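Local coordinates for enoyl-CoA hydratase/isomerase family protein (PDB 4FN7), which probably catalyses the hydration of unsaturated acyl-CoA thioesters in lipid metabolism, as a member of the enoyl-CoA hydratase/isomerase (crotonase) family, at residues Asn35-Val46 / Leu85-Lys94; Pro95-Ala106 / Asp116-Gln127. All blocks are in the same frame, centred on the assembly; numbering follows the deposited sequence.

How the interactions relate
Interaction 1 comes first along the chain and closes before interaction 2 opens: it sets the end of helix 28-44 against the end of helix 73-90 and the loop that follows, and Lys94 leads straight into Pro95 and strand 96-100 of interaction 2. Their centres lie about 19 Å apart. The two meet where Leu89 packs on Val96 and Met98. Strand 48-52 links them further, since it carries Leu49 and Ile51 under the helical contact and is also the sheet neighbour of strand 96-100. Interaction 1 is a partly buried helix-helix contact beside the sheet, whereas interaction 2 is buried sheet that continues into the second, smaller sheet of the crotonase fold and reaches a neighbouring subunit.

Interaction 1. Residues Asn35-Val46 / Leu85-Lys94; sequences NAAIDNADRDDV and LAYRLLSYPK
The guanidinium of Arg88 has Ile38 CG2 over one face, off-centre, while Asn35, Asp39 and Asp42 gather round its edge. Arg88 NH1 donates to Asn35 OD1 at 2.9 Å, in the guanidinium plane and on a lone pair of the amide oxygen, and also to Asn35 O. Arg88 NH2 forms salt bridges with Asp39 OD1 at 2.7 Å, through the anti lone pair, and with Asp42 OD2 at 2.9 Å, which is met from above its carboxylate plane. The arm reaches across extended, with CG anti to the backbone N (chi1 -173°), and a water bridges NE to Asp42 OD2. At the edge of the Tyr92 ring, Tyr92 OH donates to Asp42 OD1 at 2.7 Å, the carboxylate and ring lying 13° apart, and Pro93 CD lies over one face, toward the rim. Ile38 CD1 meets Leu85 CD1 at 3.6 Å and Leu89 CD2. Farther along, Lys94 NZ pairs with Asp45 OD1 and Val46 O, each at 2.8 Å, just where a Schellman motif ends helix 28-44. A second water joins NZ to Tyr92 OH and Ala41 O. Helical segments 35-44 and 85-90, 22° apart, are thereby joined by a salt-bridge network with an arginine knob, and pack on the main crotonase sheet through Ala41, Leu89 and Tyr92 on Leu49 of strand 48-52.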
loop_
_atom_site.group_PDB
_atom_site.type_symbol
_atom_site.label_atom_id
_atom_site.label_comp_id
_atom_site.label_asym_id
_atom_site.label_seq_id
_atom_site.Cartn_x
_atom_site.Cartn_y
_atom_site.Cartn_z
ATOM N N ASN A 35 10.532 14.840 -24.640
ATOM C CA ASN A 35 9.773 14.081 -25.629
ATOM C C ASN A 35 10.609 13.744 -26.864
ATOM O O ASN A 35 10.512 12.642 -27.403
ATOM C CB ASN A 35 8.486 14.812 -26.017
ATOM C CG ASN A 35 7.351 14.520 -25.068
ATOM O OD1 ASN A 35 7.034 13.360 -24.802
ATOM N ND2 ASN A 35 6.721 15.571 -24.557
ATOM N N ALA A 36 11.427 14.693 -27.308
ATOM C CA ALA A 36 12.303 14.468 -28.457
ATOM C C ALA A 36 13.335 13.380 -28.147
ATOM O O ALA A 36 13.661 12.551 -29.001
ATOM C CB ALA A 36 13.000 15.763 -28.863
ATOM N N ALA A 37 13.846 13.375 -26.922
ATOM C CA ALA A 37 14.831 12.381 -26.522
ATOM C C ALA A 37 14.206 10.991 -26.461
ATOM O O ALA A 37 14.825 10.004 -26.865
ATOM C CB ALA A 37 15.437 12.747 -25.181
ATOM N N ILE A 38 12.987 10.900 -25.937
ATOM C CA ILE A 38 12.310 9.610 -25.894
ATOM C C ILE A 38 11.972 9.160 -27.327
ATOM O O ILE A 38 12.041 7.968 -27.630
ATOM C CB ILE A 38 11.055 9.618 -24.976
ATOM C CG1 ILE A 38 11.432 10.073 -23.561
ATOM C CG2 ILE A 38 10.402 8.231 -24.954
ATOM C CD1 ILE A 38 10.251 10.482 -22.698
ATOM N N ASP A 39 11.625 10.103 -28.203
ATOM C CA ASP A 39 11.452 9.774 -29.624
ATOM C C ASP A 39 12.721 9.116 -30.181
ATOM O O ASP A 39 12.637 8.141 -30.932
ATOM C CB ASP A 39 11.143 11.012 -30.480
ATOM C CG ASP A 39 9.794 11.643 -30.181
ATOM O OD1 ASP A 39 8.938 11.033 -29.502
ATOM O OD2 ASP A 39 9.593 12.773 -30.672
ATOM N N ASN A 40 13.890 9.667 -29.846
ATOM C CA ASN A 40 15.153 9.059 -30.271
ATOM C C ASN A 40 15.275 7.628 -29.766
ATOM O O ASN A 40 15.696 6.729 -30.500
ATOM C CB ASN A 40 16.367 9.854 -29.782
ATOM C CG ASN A 40 16.501 11.202 -30.445
ATOM O OD1 ASN A 40 15.944 11.447 -31.511
ATOM N ND2 ASN A 40 17.253 12.095 -29.807
ATOM N N ALA A 41 14.933 7.429 -28.498
ATOM C CA ALA A 41 14.985 6.107 -27.899
ATOM C C ALA A 41 14.046 5.154 -28.622
ATOM O O ALA A 41 14.372 3.980 -28.816
ATOM C CB ALA A 41 14.635 6.177 -26.417
ATOM N N ASP A 42 12.880 5.657 -29.017
ATOM C CA ASP A 42 11.941 4.867 -29.812
ATOM C C ASP A 42 12.567 4.451 -31.141
ATOM O O ASP A 42 12.507 3.281 -31.534
ATOM C CB ASP A 42 10.651 5.646 -30.091
ATOM C CG ASP A 42 9.763 5.806 -28.861
ATOM O OD1 ASP A 42 10.000 5.148 -27.827
ATOM O OD2 ASP A 42 8.790 6.584 -28.954
ATOM N N ARG A 43 13.155 5.418 -31.838
ATOM C CA ARG A 43 13.751 5.143 -33.136
ATOM C C ARG A 43 14.922 4.171 -33.013
ATOM O O ARG A 43 15.113 3.300 -33.864
ATOM C CB ARG A 43 14.177 6.452 -33.809
ATOM C CG ARG A 43 12.991 7.272 -34.331
ATOM C CD ARG A 43 13.391 8.538 -35.103
ATOM N NE ARG A 43 13.778 9.652 -34.242
ATOM C CZ ARG A 43 12.977 10.640 -33.841
ATOM N NH1 ARG A 43 11.700 10.679 -34.195
ATOM N NH2 ARG A 43 13.462 11.594 -33.062
ATOM N N ASP A 44 15.705 4.317 -31.950
ATOM C CA ASP A 44 16.867 3.459 -31.748
ATOM C C ASP A 44 16.477 2.084 -31.198
ATOM O O ASP A 44 17.301 1.170 -31.169
ATOM C CB ASP A 44 17.899 4.133 -30.837
ATOM C CG ASP A 44 18.670 5.239 -31.533
ATOM O OD1 ASP A 44 18.640 5.314 -32.780
ATOM O OD2 ASP A 44 19.331 6.031 -30.831
ATOM N N ASP A 45 15.221 1.943 -30.774
ATOM C CA ASP A 45 14.700 0.669 -30.268
ATOM C C ASP A 45 15.581 0.092 -29.155
ATOM O O ASP A 45 15.971 -1.074 -29.182
ATOM C CB ASP A 45 14.527 -0.331 -31.418
ATOM C CG ASP A 45 13.690 -1.537 -31.029
ATOM O OD1 ASP A 45 12.919 -1.450 -30.053
ATOM O OD2 ASP A 45 13.794 -2.582 -31.715
ATOM N N VAL A 46 15.876 0.917 -28.160
ATOM C CA VAL A 46 16.813 0.528 -27.114
ATOM C C VAL A 46 16.221 -0.495 -26.145
ATOM O O VAL A 46 15.008 -0.672 -26.079
ATOM C CB VAL A 46 17.318 1.759 -26.336
ATOM C CG1 VAL A 46 17.991 2.743 -27.290
ATOM C CG2 VAL A 46 16.176 2.422 -25.576
ATOM N N LEU A 85 3.619 13.267 -20.448
ATOM C CA LEU A 85 4.949 12.678 -20.346
ATOM C C LEU A 85 4.960 11.550 -19.307
ATOM O O LEU A 85 5.528 10.482 -19.538
ATOM C CB LEU A 85 5.968 13.758 -19.982
ATOM C CG LEU A 85 7.426 13.333 -19.927
ATOM C CD1 LEU A 85 7.867 12.784 -21.276
ATOM C CD2 LEU A 85 8.280 14.520 -19.528
ATOM N N ALA A 86 4.325 11.780 -18.163
ATOM C CA ALA A 86 4.214 10.736 -17.155
ATOM C C ALA A 86 3.489 9.510 -17.713
ATOM O O ALA A 86 3.925 8.381 -17.519
ATOM C CB ALA A 86 3.500 11.264 -15.909
ATOM N N TYR A 87 2.382 9.740 -18.412
ATOM C CA TYR A 87 1.647 8.646 -19.026
ATOM C C TYR A 87 2.548 7.882 -20.007
ATOM O O TYR A 87 2.579 6.648 -20.017
ATOM C CB TYR A 87 0.401 9.178 -19.740
ATOM C CG TYR A 87 -0.515 8.098 -20.260
ATOM C CD1 TYR A 87 -1.678 7.759 -19.582
ATOM C CD2 TYR A 87 -0.214 7.409 -21.434
ATOM C CE1 TYR A 87 -2.524 6.764 -20.059
ATOM C CE2 TYR A 87 -1.049 6.416 -21.916
ATOM C CZ TYR A 87 -2.200 6.096 -21.227
ATOM O OH TYR A 87 -3.018 5.102 -21.714
ATOM N N ARG A 88 3.281 8.626 -20.829
ATOM C CA ARG A 88 4.175 8.032 -21.822
ATOM C C ARG A 88 5.215 7.131 -21.166
ATOM O O ARG A 88 5.484 6.026 -21.639
ATOM C CB ARG A 88 4.872 9.122 -22.636
ATOM C CG ARG A 88 5.686 8.577 -23.790
ATOM C CD ARG A 88 6.337 9.684 -24.590
ATOM N NE ARG A 88 7.028 9.109 -25.745
ATOM C CZ ARG A 88 7.767 9.796 -26.608
ATOM N NH1 ARG A 88 7.942 11.101 -26.461
ATOM N NH2 ARG A 88 8.340 9.159 -27.616
ATOM N N LEU A 89 5.791 7.588 -20.062
ATOM C CA LEU A 89 6.822 6.812 -19.393
ATOM C C LEU A 89 6.271 5.624 -18.610
ATOM O O LEU A 89 6.875 4.557 -18.608
ATOM C CB LEU A 89 7.681 7.711 -18.503
ATOM C CG LEU A 89 8.608 8.623 -19.317
ATOM C CD1 LEU A 89 9.192 9.717 -18.440
ATOM C CD2 LEU A 89 9.720 7.818 -19.995
ATOM N N LEU A 90 5.135 5.802 -17.938
ATOM C CA LEU A 90 4.518 4.706 -17.195
ATOM C C LEU A 90 4.063 3.585 -18.122
ATOM O O LEU A 90 3.972 2.434 -17.706
ATOM C CB LEU A 90 3.325 5.210 -16.382
ATOM C CG LEU A 90 3.661 5.863 -15.034
ATOM C CD1 LEU A 90 2.442 6.580 -14.461
ATOM C CD2 LEU A 90 4.213 4.858 -14.033
ATOM N N SER A 91 3.778 3.928 -19.378
ATOM C CA SER A 91 3.328 2.920 -20.329
ATOM C C SER A 91 4.445 2.483 -21.275
ATOM O O SER A 91 4.222 1.682 -22.185
ATOM C CB SER A 91 2.124 3.432 -21.118
ATOM O OG SER A 91 2.468 4.571 -21.880
ATOM N N TYR A 92 5.651 2.987 -21.042
ATOM C CA TYR A 92 6.764 2.751 -21.957
ATOM C C TYR A 92 7.069 1.259 -22.091
ATOM O O TYR A 92 7.141 0.555 -21.095
ATOM C CB TYR A 92 8.002 3.534 -21.499
ATOM C CG TYR A 92 8.969 3.768 -22.628
ATOM C CD1 TYR A 92 8.660 4.657 -23.649
ATOM C CD2 TYR A 92 10.171 3.078 -22.700
ATOM C CE1 TYR A 92 9.525 4.859 -24.708
ATOM C CE2 TYR A 92 11.043 3.280 -23.755
ATOM C CZ TYR A 92 10.712 4.169 -24.752
ATOM O OH TYR A 92 11.580 4.354 -25.805
ATOM N N PRO A 93 7.253 0.773 -23.334
ATOM C CA PRO A 93 7.393 -0.680 -23.510
ATOM C C PRO A 93 8.757 -1.253 -23.110
ATOM O O PRO A 93 8.934 -2.469 -23.179
ATOM C CB PRO A 93 7.138 -0.880 -25.011
ATOM C CG PRO A 93 7.481 0.409 -25.620
ATOM C CD PRO A 93 7.140 1.480 -24.620
ATOM N N LYS A 94 9.700 -0.402 -22.713
ATOM C CA LYS A 94 11.000 -0.856 -22.243
ATOM C C LYS A 94 11.165 -0.451 -20.789
ATOM O O LYS A 94 10.544 0.523 -20.343
ATOM C CB LYS A 94 12.121 -0.203 -23.054
ATOM C CG LYS A 94 11.887 -0.179 -24.550
ATOM C CD LYS A 94 11.899 -1.575 -25.170
ATOM C CE LYS A 94 11.589 -1.523 -26.662
ATOM N NZ LYS A 94 12.558 -0.671 -27.400
HETATM O O HOH W 1 12.667 2.166 -27.241
HETATM O O HOH W 2 6.710 6.415 -26.764
#

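Interaction 2. Residues Pro95-Ala106 / Asp116-Gln127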
loop_
_atom_site.group_PDB
_atom_site.type_symbol
_atom_site.label_atom_id
_atom_site.label_comp_id
_atom_site.label_asym_id
_atom_site.label_seq_id
_atom_site.Cartn_x
_atom_site.Cartn_y
_atom_site.Cartn_z
ATOM N N PRO A 95 12.012 -1.173 -20.040
ATOM C CA PRO A 95 12.244 -0.732 -18.663
ATOM C C PRO A 95 12.803 0.691 -18.615
ATOM O O PRO A 95 13.630 1.074 -19.455
ATOM C CB PRO A 95 13.280 -1.731 -18.148
ATOM C CG PRO A 95 13.032 -2.972 -18.956
ATOM C CD PRO A 95 12.671 -2.459 -20.331
ATOM N N VAL A 96 12.345 1.462 -17.630
ATOM C CA VAL A 96 12.756 2.843 -17.444
ATOM C C VAL A 96 13.357 2.962 -16.052
ATOM O O VAL A 96 12.699 2.656 -15.046
ATOM C CB VAL A 96 11.548 3.801 -17.546
ATOM C CG1 VAL A 96 11.977 5.242 -17.257
ATOM C CG2 VAL A 96 10.883 3.683 -18.917
ATOM N N VAL A 97 14.608 3.398 -15.991
ATOM C CA VAL A 97 15.291 3.553 -14.712
ATOM C C VAL A 97 15.614 5.011 -14.477
ATOM O O VAL A 97 16.216 5.663 -15.322
ATOM C CB VAL A 97 16.592 2.720 -14.650
ATOM C CG1 VAL A 97 17.236 2.837 -13.273
ATOM C CG2 VAL A 97 16.299 1.266 -14.973
ATOM N N MET A 98 15.200 5.522 -13.319
ATOM C CA MET A 98 15.452 6.909 -12.969
ATOM C C MET A 98 16.698 7.021 -12.114
ATOM O O MET A 98 16.816 6.343 -11.095
ATOM C CB MET A 98 14.265 7.494 -12.201
ATOM C CG MET A 98 12.962 7.456 -12.953
ATOM S SD MET A 98 12.989 8.576 -14.356
ATOM C CE MET A 98 11.343 8.304 -15.025
ATOM N N ALA A 99 17.616 7.886 -12.536
ATOM C CA ALA A 99 18.773 8.264 -11.739
ATOM C C ALA A 99 18.470 9.596 -11.071
ATOM O O ALA A 99 18.635 10.659 -11.672
ATOM C CB ALA A 99 20.006 8.383 -12.616
ATOM N N CYS A 100 17.998 9.523 -9.831
ATOM C CA CYS A 100 17.643 10.706 -9.070
ATOM C C CYS A 100 18.915 11.332 -8.507
ATOM O O CYS A 100 19.414 10.909 -7.467
ATOM C CB CYS A 100 16.695 10.307 -7.946
ATOM S SG CYS A 100 15.852 11.675 -7.167
ATOM N N THR A 101 19.438 12.334 -9.210
ATOM C CA THR A 101 20.783 12.845 -8.966
ATOM C C THR A 101 20.782 14.061 -8.045
ATOM O O THR A 101 21.825 14.659 -7.770
ATOM C CB THR A 101 21.457 13.206 -10.299
ATOM O OG1 THR A 101 20.549 13.977 -11.097
ATOM C CG2 THR A 101 21.830 11.941 -11.063
ATOM N N GLY A 102 19.592 14.417 -7.582
ATOM C CA GLY A 102 19.405 15.482 -6.619
ATOM C C GLY A 102 17.948 15.452 -6.219
ATOM O O GLY A 102 17.243 14.479 -6.470
ATOM N N HIS A 103 17.466 16.526 -5.621
ATOM C CA HIS A 103 16.093 16.569 -5.136
ATOM C C HIS A 103 15.066 16.471 -6.254
ATOM O O HIS A 103 15.339 16.850 -7.396
ATOM C CB HIS A 103 15.895 17.838 -4.316
ATOM C CG HIS A 103 16.970 18.045 -3.303
ATOM N ND1 HIS A 103 17.119 17.220 -2.210
ATOM C CD2 HIS A 103 17.981 18.942 -3.240
ATOM C CE1 HIS A 103 18.160 17.614 -1.502
ATOM N NE2 HIS A 103 18.701 18.659 -2.104
ATOM N N ALA A 104 13.888 15.965 -5.915
ATOM C CA ALA A 104 12.808 15.794 -6.873
ATOM C C ALA A 104 11.546 16.354 -6.239
ATOM O O ALA A 104 11.004 15.774 -5.292
ATOM C CB ALA A 104 12.632 14.313 -7.233
ATOM N N ILE A 105 11.097 17.491 -6.754
ATOM C CA ILE A 105 10.006 18.235 -6.138
ATOM C C ILE A 105 8.843 18.393 -7.099
ATOM O O ILE A 105 9.038 18.703 -8.273
ATOM C CB ILE A 105 10.475 19.648 -5.722
ATOM C CG1 ILE A 105 11.768 19.574 -4.902
ATOM C CG2 ILE A 105 9.367 20.390 -4.963
ATOM C CD1 ILE A 105 11.626 18.837 -3.577
ATOM N N ALA A 106 7.630 18.188 -6.592
ATOM C CA ALA A 106 6.417 18.409 -7.373
ATOM C C ALA A 106 6.473 17.593 -8.669
ATOM O O ALA A 106 6.640 16.378 -8.610
ATOM C CB ALA A 106 6.211 19.905 -7.631
ATOM N N ASP A 116 10.355 2.421 -13.679
ATOM C CA ASP A 116 10.197 1.068 -13.165
ATOM C C ASP A 116 11.091 0.842 -11.948
ATOM O O ASP A 116 10.733 0.095 -11.036
ATOM C CB ASP A 116 10.517 0.038 -14.245
ATOM C CG ASP A 116 9.572 0.122 -15.408
ATOM O OD1 ASP A 116 8.390 -0.240 -15.236
ATOM O OD2 ASP A 116 10.011 0.534 -16.500
ATOM N N HIS A 117 12.255 1.480 -11.961
ATOM C CA HIS A 117 13.220 1.390 -10.871
ATOM C C HIS A 117 13.815 2.774 -10.678
ATOM O O HIS A 117 14.163 3.445 -11.652
ATOM C CB HIS A 117 14.326 0.383 -11.218
ATOM C CG HIS A 117 15.272 0.111 -10.091
ATOM N ND1 HIS A 117 14.883 -0.511 -8.924
ATOM C CD2 HIS A 117 16.594 0.373 -9.955
ATOM C CE1 HIS A 117 15.924 -0.616 -8.117
ATOM N NE2 HIS A 117 16.975 -0.084 -8.716
ATOM N N ARG A 118 13.939 3.190 -9.420
ATOM C CA ARG A 118 14.320 4.559 -9.081
ATOM C C ARG A 118 15.448 4.548 -8.059
ATOM O O ARG A 118 15.292 4.005 -6.968
ATOM C CB ARG A 118 13.106 5.297 -8.511
ATOM C CG ARG A 118 11.916 5.325 -9.465
ATOM C CD ARG A 118 10.608 5.563 -8.712
ATOM N NE ARG A 118 10.321 4.458 -7.807
ATOM C CZ ARG A 118 9.323 4.445 -6.932
ATOM N NH1 ARG A 118 8.519 5.498 -6.820
ATOM N NH2 ARG A 118 9.138 3.387 -6.156
ATOM N N VAL A 119 16.581 5.146 -8.426
ATOM C CA VAL A 119 17.773 5.137 -7.591
ATOM C C VAL A 119 18.072 6.551 -7.123
ATOM O O VAL A 119 18.062 7.474 -7.932
ATOM C CB VAL A 119 19.002 4.625 -8.387
ATOM C CG1 VAL A 119 20.211 4.497 -7.474
ATOM C CG2 VAL A 119 18.688 3.288 -9.041
ATOM N N ALA A 120 18.345 6.720 -5.829
ATOM C CA ALA A 120 18.707 8.033 -5.297
ATOM C C ALA A 120 19.780 7.894 -4.237
ATOM O O ALA A 120 20.066 6.794 -3.779
ATOM C CB ALA A 120 17.484 8.726 -4.713
ATOM N N ALA A 121 20.383 9.017 -3.853
ATOM C CA ALA A 121 21.283 9.045 -2.707
ATOM C C ALA A 121 20.494 9.345 -1.437
ATOM O O ALA A 121 19.380 9.865 -1.497
ATOM C CB ALA A 121 22.380 10.076 -2.910
ATOM N N HIS A 122 21.080 9.006 -0.297
ATOM C CA HIS A 122 20.423 9.117 0.998
ATOM C C HIS A 122 19.843 10.496 1.264
ATOM O O HIS A 122 18.741 10.616 1.794
ATOM C CB HIS A 122 21.400 8.767 2.124
ATOM C CG HIS A 122 20.899 9.131 3.487
ATOM N ND1 HIS A 122 21.264 10.295 4.128
ATOM C CD2 HIS A 122 20.049 8.491 4.323
ATOM C CE1 HIS A 122 20.667 10.354 5.305
ATOM N NE2 HIS A 122 19.924 9.271 5.448
ATOM N N ALA A 123 20.590 11.535 0.910
ATOM C CA ALA A 123 20.220 12.893 1.305
ATOM C C ALA A 123 19.208 13.580 0.384
ATOM O O ALA A 123 18.705 14.659 0.711
ATOM C CB ALA A 123 21.469 13.756 1.460
ATOM N N TYR A 124 18.901 12.970 -0.755
ATOM C CA TYR A 124 18.055 13.639 -1.742
ATOM C C TYR A 124 16.587 13.656 -1.332
ATOM O O TYR A 124 15.963 12.616 -1.108
ATOM C CB TYR A 124 18.213 13.029 -3.147
ATOM C CG TYR A 124 19.628 13.042 -3.694
ATOM C CD1 TYR A 124 20.615 13.831 -3.113
ATOM C CD2 TYR A 124 19.969 12.266 -4.793
ATOM C CE1 TYR A 124 21.908 13.837 -3.609
ATOM C CE2 TYR A 124 21.258 12.262 -5.298
ATOM C CZ TYR A 124 22.225 13.048 -4.703
ATOM O OH TYR A 124 23.513 13.047 -5.204
ATOM N N ASN A 125 16.043 14.862 -1.250
ATOM C CA ASN A 125 14.664 15.058 -0.846
ATOM C C ASN A 125 13.690 14.844 -1.988
ATOM O O ASN A 125 13.934 15.269 -3.115
ATOM C CB ASN A 125 14.485 16.463 -0.285
ATOM C CG ASN A 125 15.163 16.643 1.045
ATOM O OD1 ASN A 125 15.346 15.697 1.801
ATOM N ND2 ASN A 125 15.516 17.872 1.351
ATOM N N ILE A 126 12.584 14.186 -1.676
ATOM C CA ILE A 126 11.525 13.948 -2.642
ATOM C C ILE A 126 10.229 14.419 -1.991
ATOM O O ILE A 126 9.913 14.032 -0.857
ATOM C CB ILE A 126 11.444 12.461 -3.015
ATOM C CG1 ILE A 126 12.825 11.974 -3.482
ATOM C CG2 ILE A 126 10.392 12.247 -4.095
ATOM C CD1 ILE A 126 12.991 10.486 -3.480
ATOM N N GLN A 127 9.503 15.291 -2.677
ATOM C CA GLN A 127 8.400 15.994 -2.035
ATOM C C GLN A 127 7.434 16.559 -3.057
ATOM O O GLN A 127 7.848 17.194 -4.026
ATOM C CB GLN A 127 8.943 17.152 -1.192
ATOM C CG GLN A 127 7.874 17.910 -0.410
ATOM C CD GLN A 127 8.338 19.278 0.056
ATOM O OE1 GLN A 127 9.330 19.816 -0.439
ATOM N NE2 GLN A 127 7.611 19.857 1.006
#
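Asp116 reaches back to the start of strand 96-100: its OD2 accepts from Val96 N at 2.8 Å through the anti lone pair, and salt bridges hold OD1 to Arg211 and OD2 to Lys207. From His117 the strands run parallel. His117 O accepts from Met98 N, and the His117 ring lies alongside Val97, whose CG1 approaches the ring edge at CD2. Arg118 pairs with Met98, but its guanidinium leads away to Asp176. Val119 N then bonds to Met98 O at 2.9 Å, nearly straight at 173°, and Val119 O receives Cys100 N. Ala120 CB touches Cys100 CB at 3.7 Å. Tyr124 closes the type I turn begun at Ala121; Gly102 CA makes a CH-pi contact over one face, 3.8 Å from the Tyr124 ring centroid, and Ala121 CB lies near the rim of the opposite face. Asn125 N donates to His103 ND1 at 2.8 Å in the imidazole plane, and Asn125 O accepts from Ala104 N. Gln127 completes the second parallel ladder, N to Ala104 O and O to Ala106 N. Strand 48-52 flanks 96-100 on its other edge, helix 184-195 packs on Val97, helix 107-112 on Met98, Cys100 and Ile126, while His117 NE2 bonds to Glu177 and ND1 to Gln156 of a neighbouring subunit.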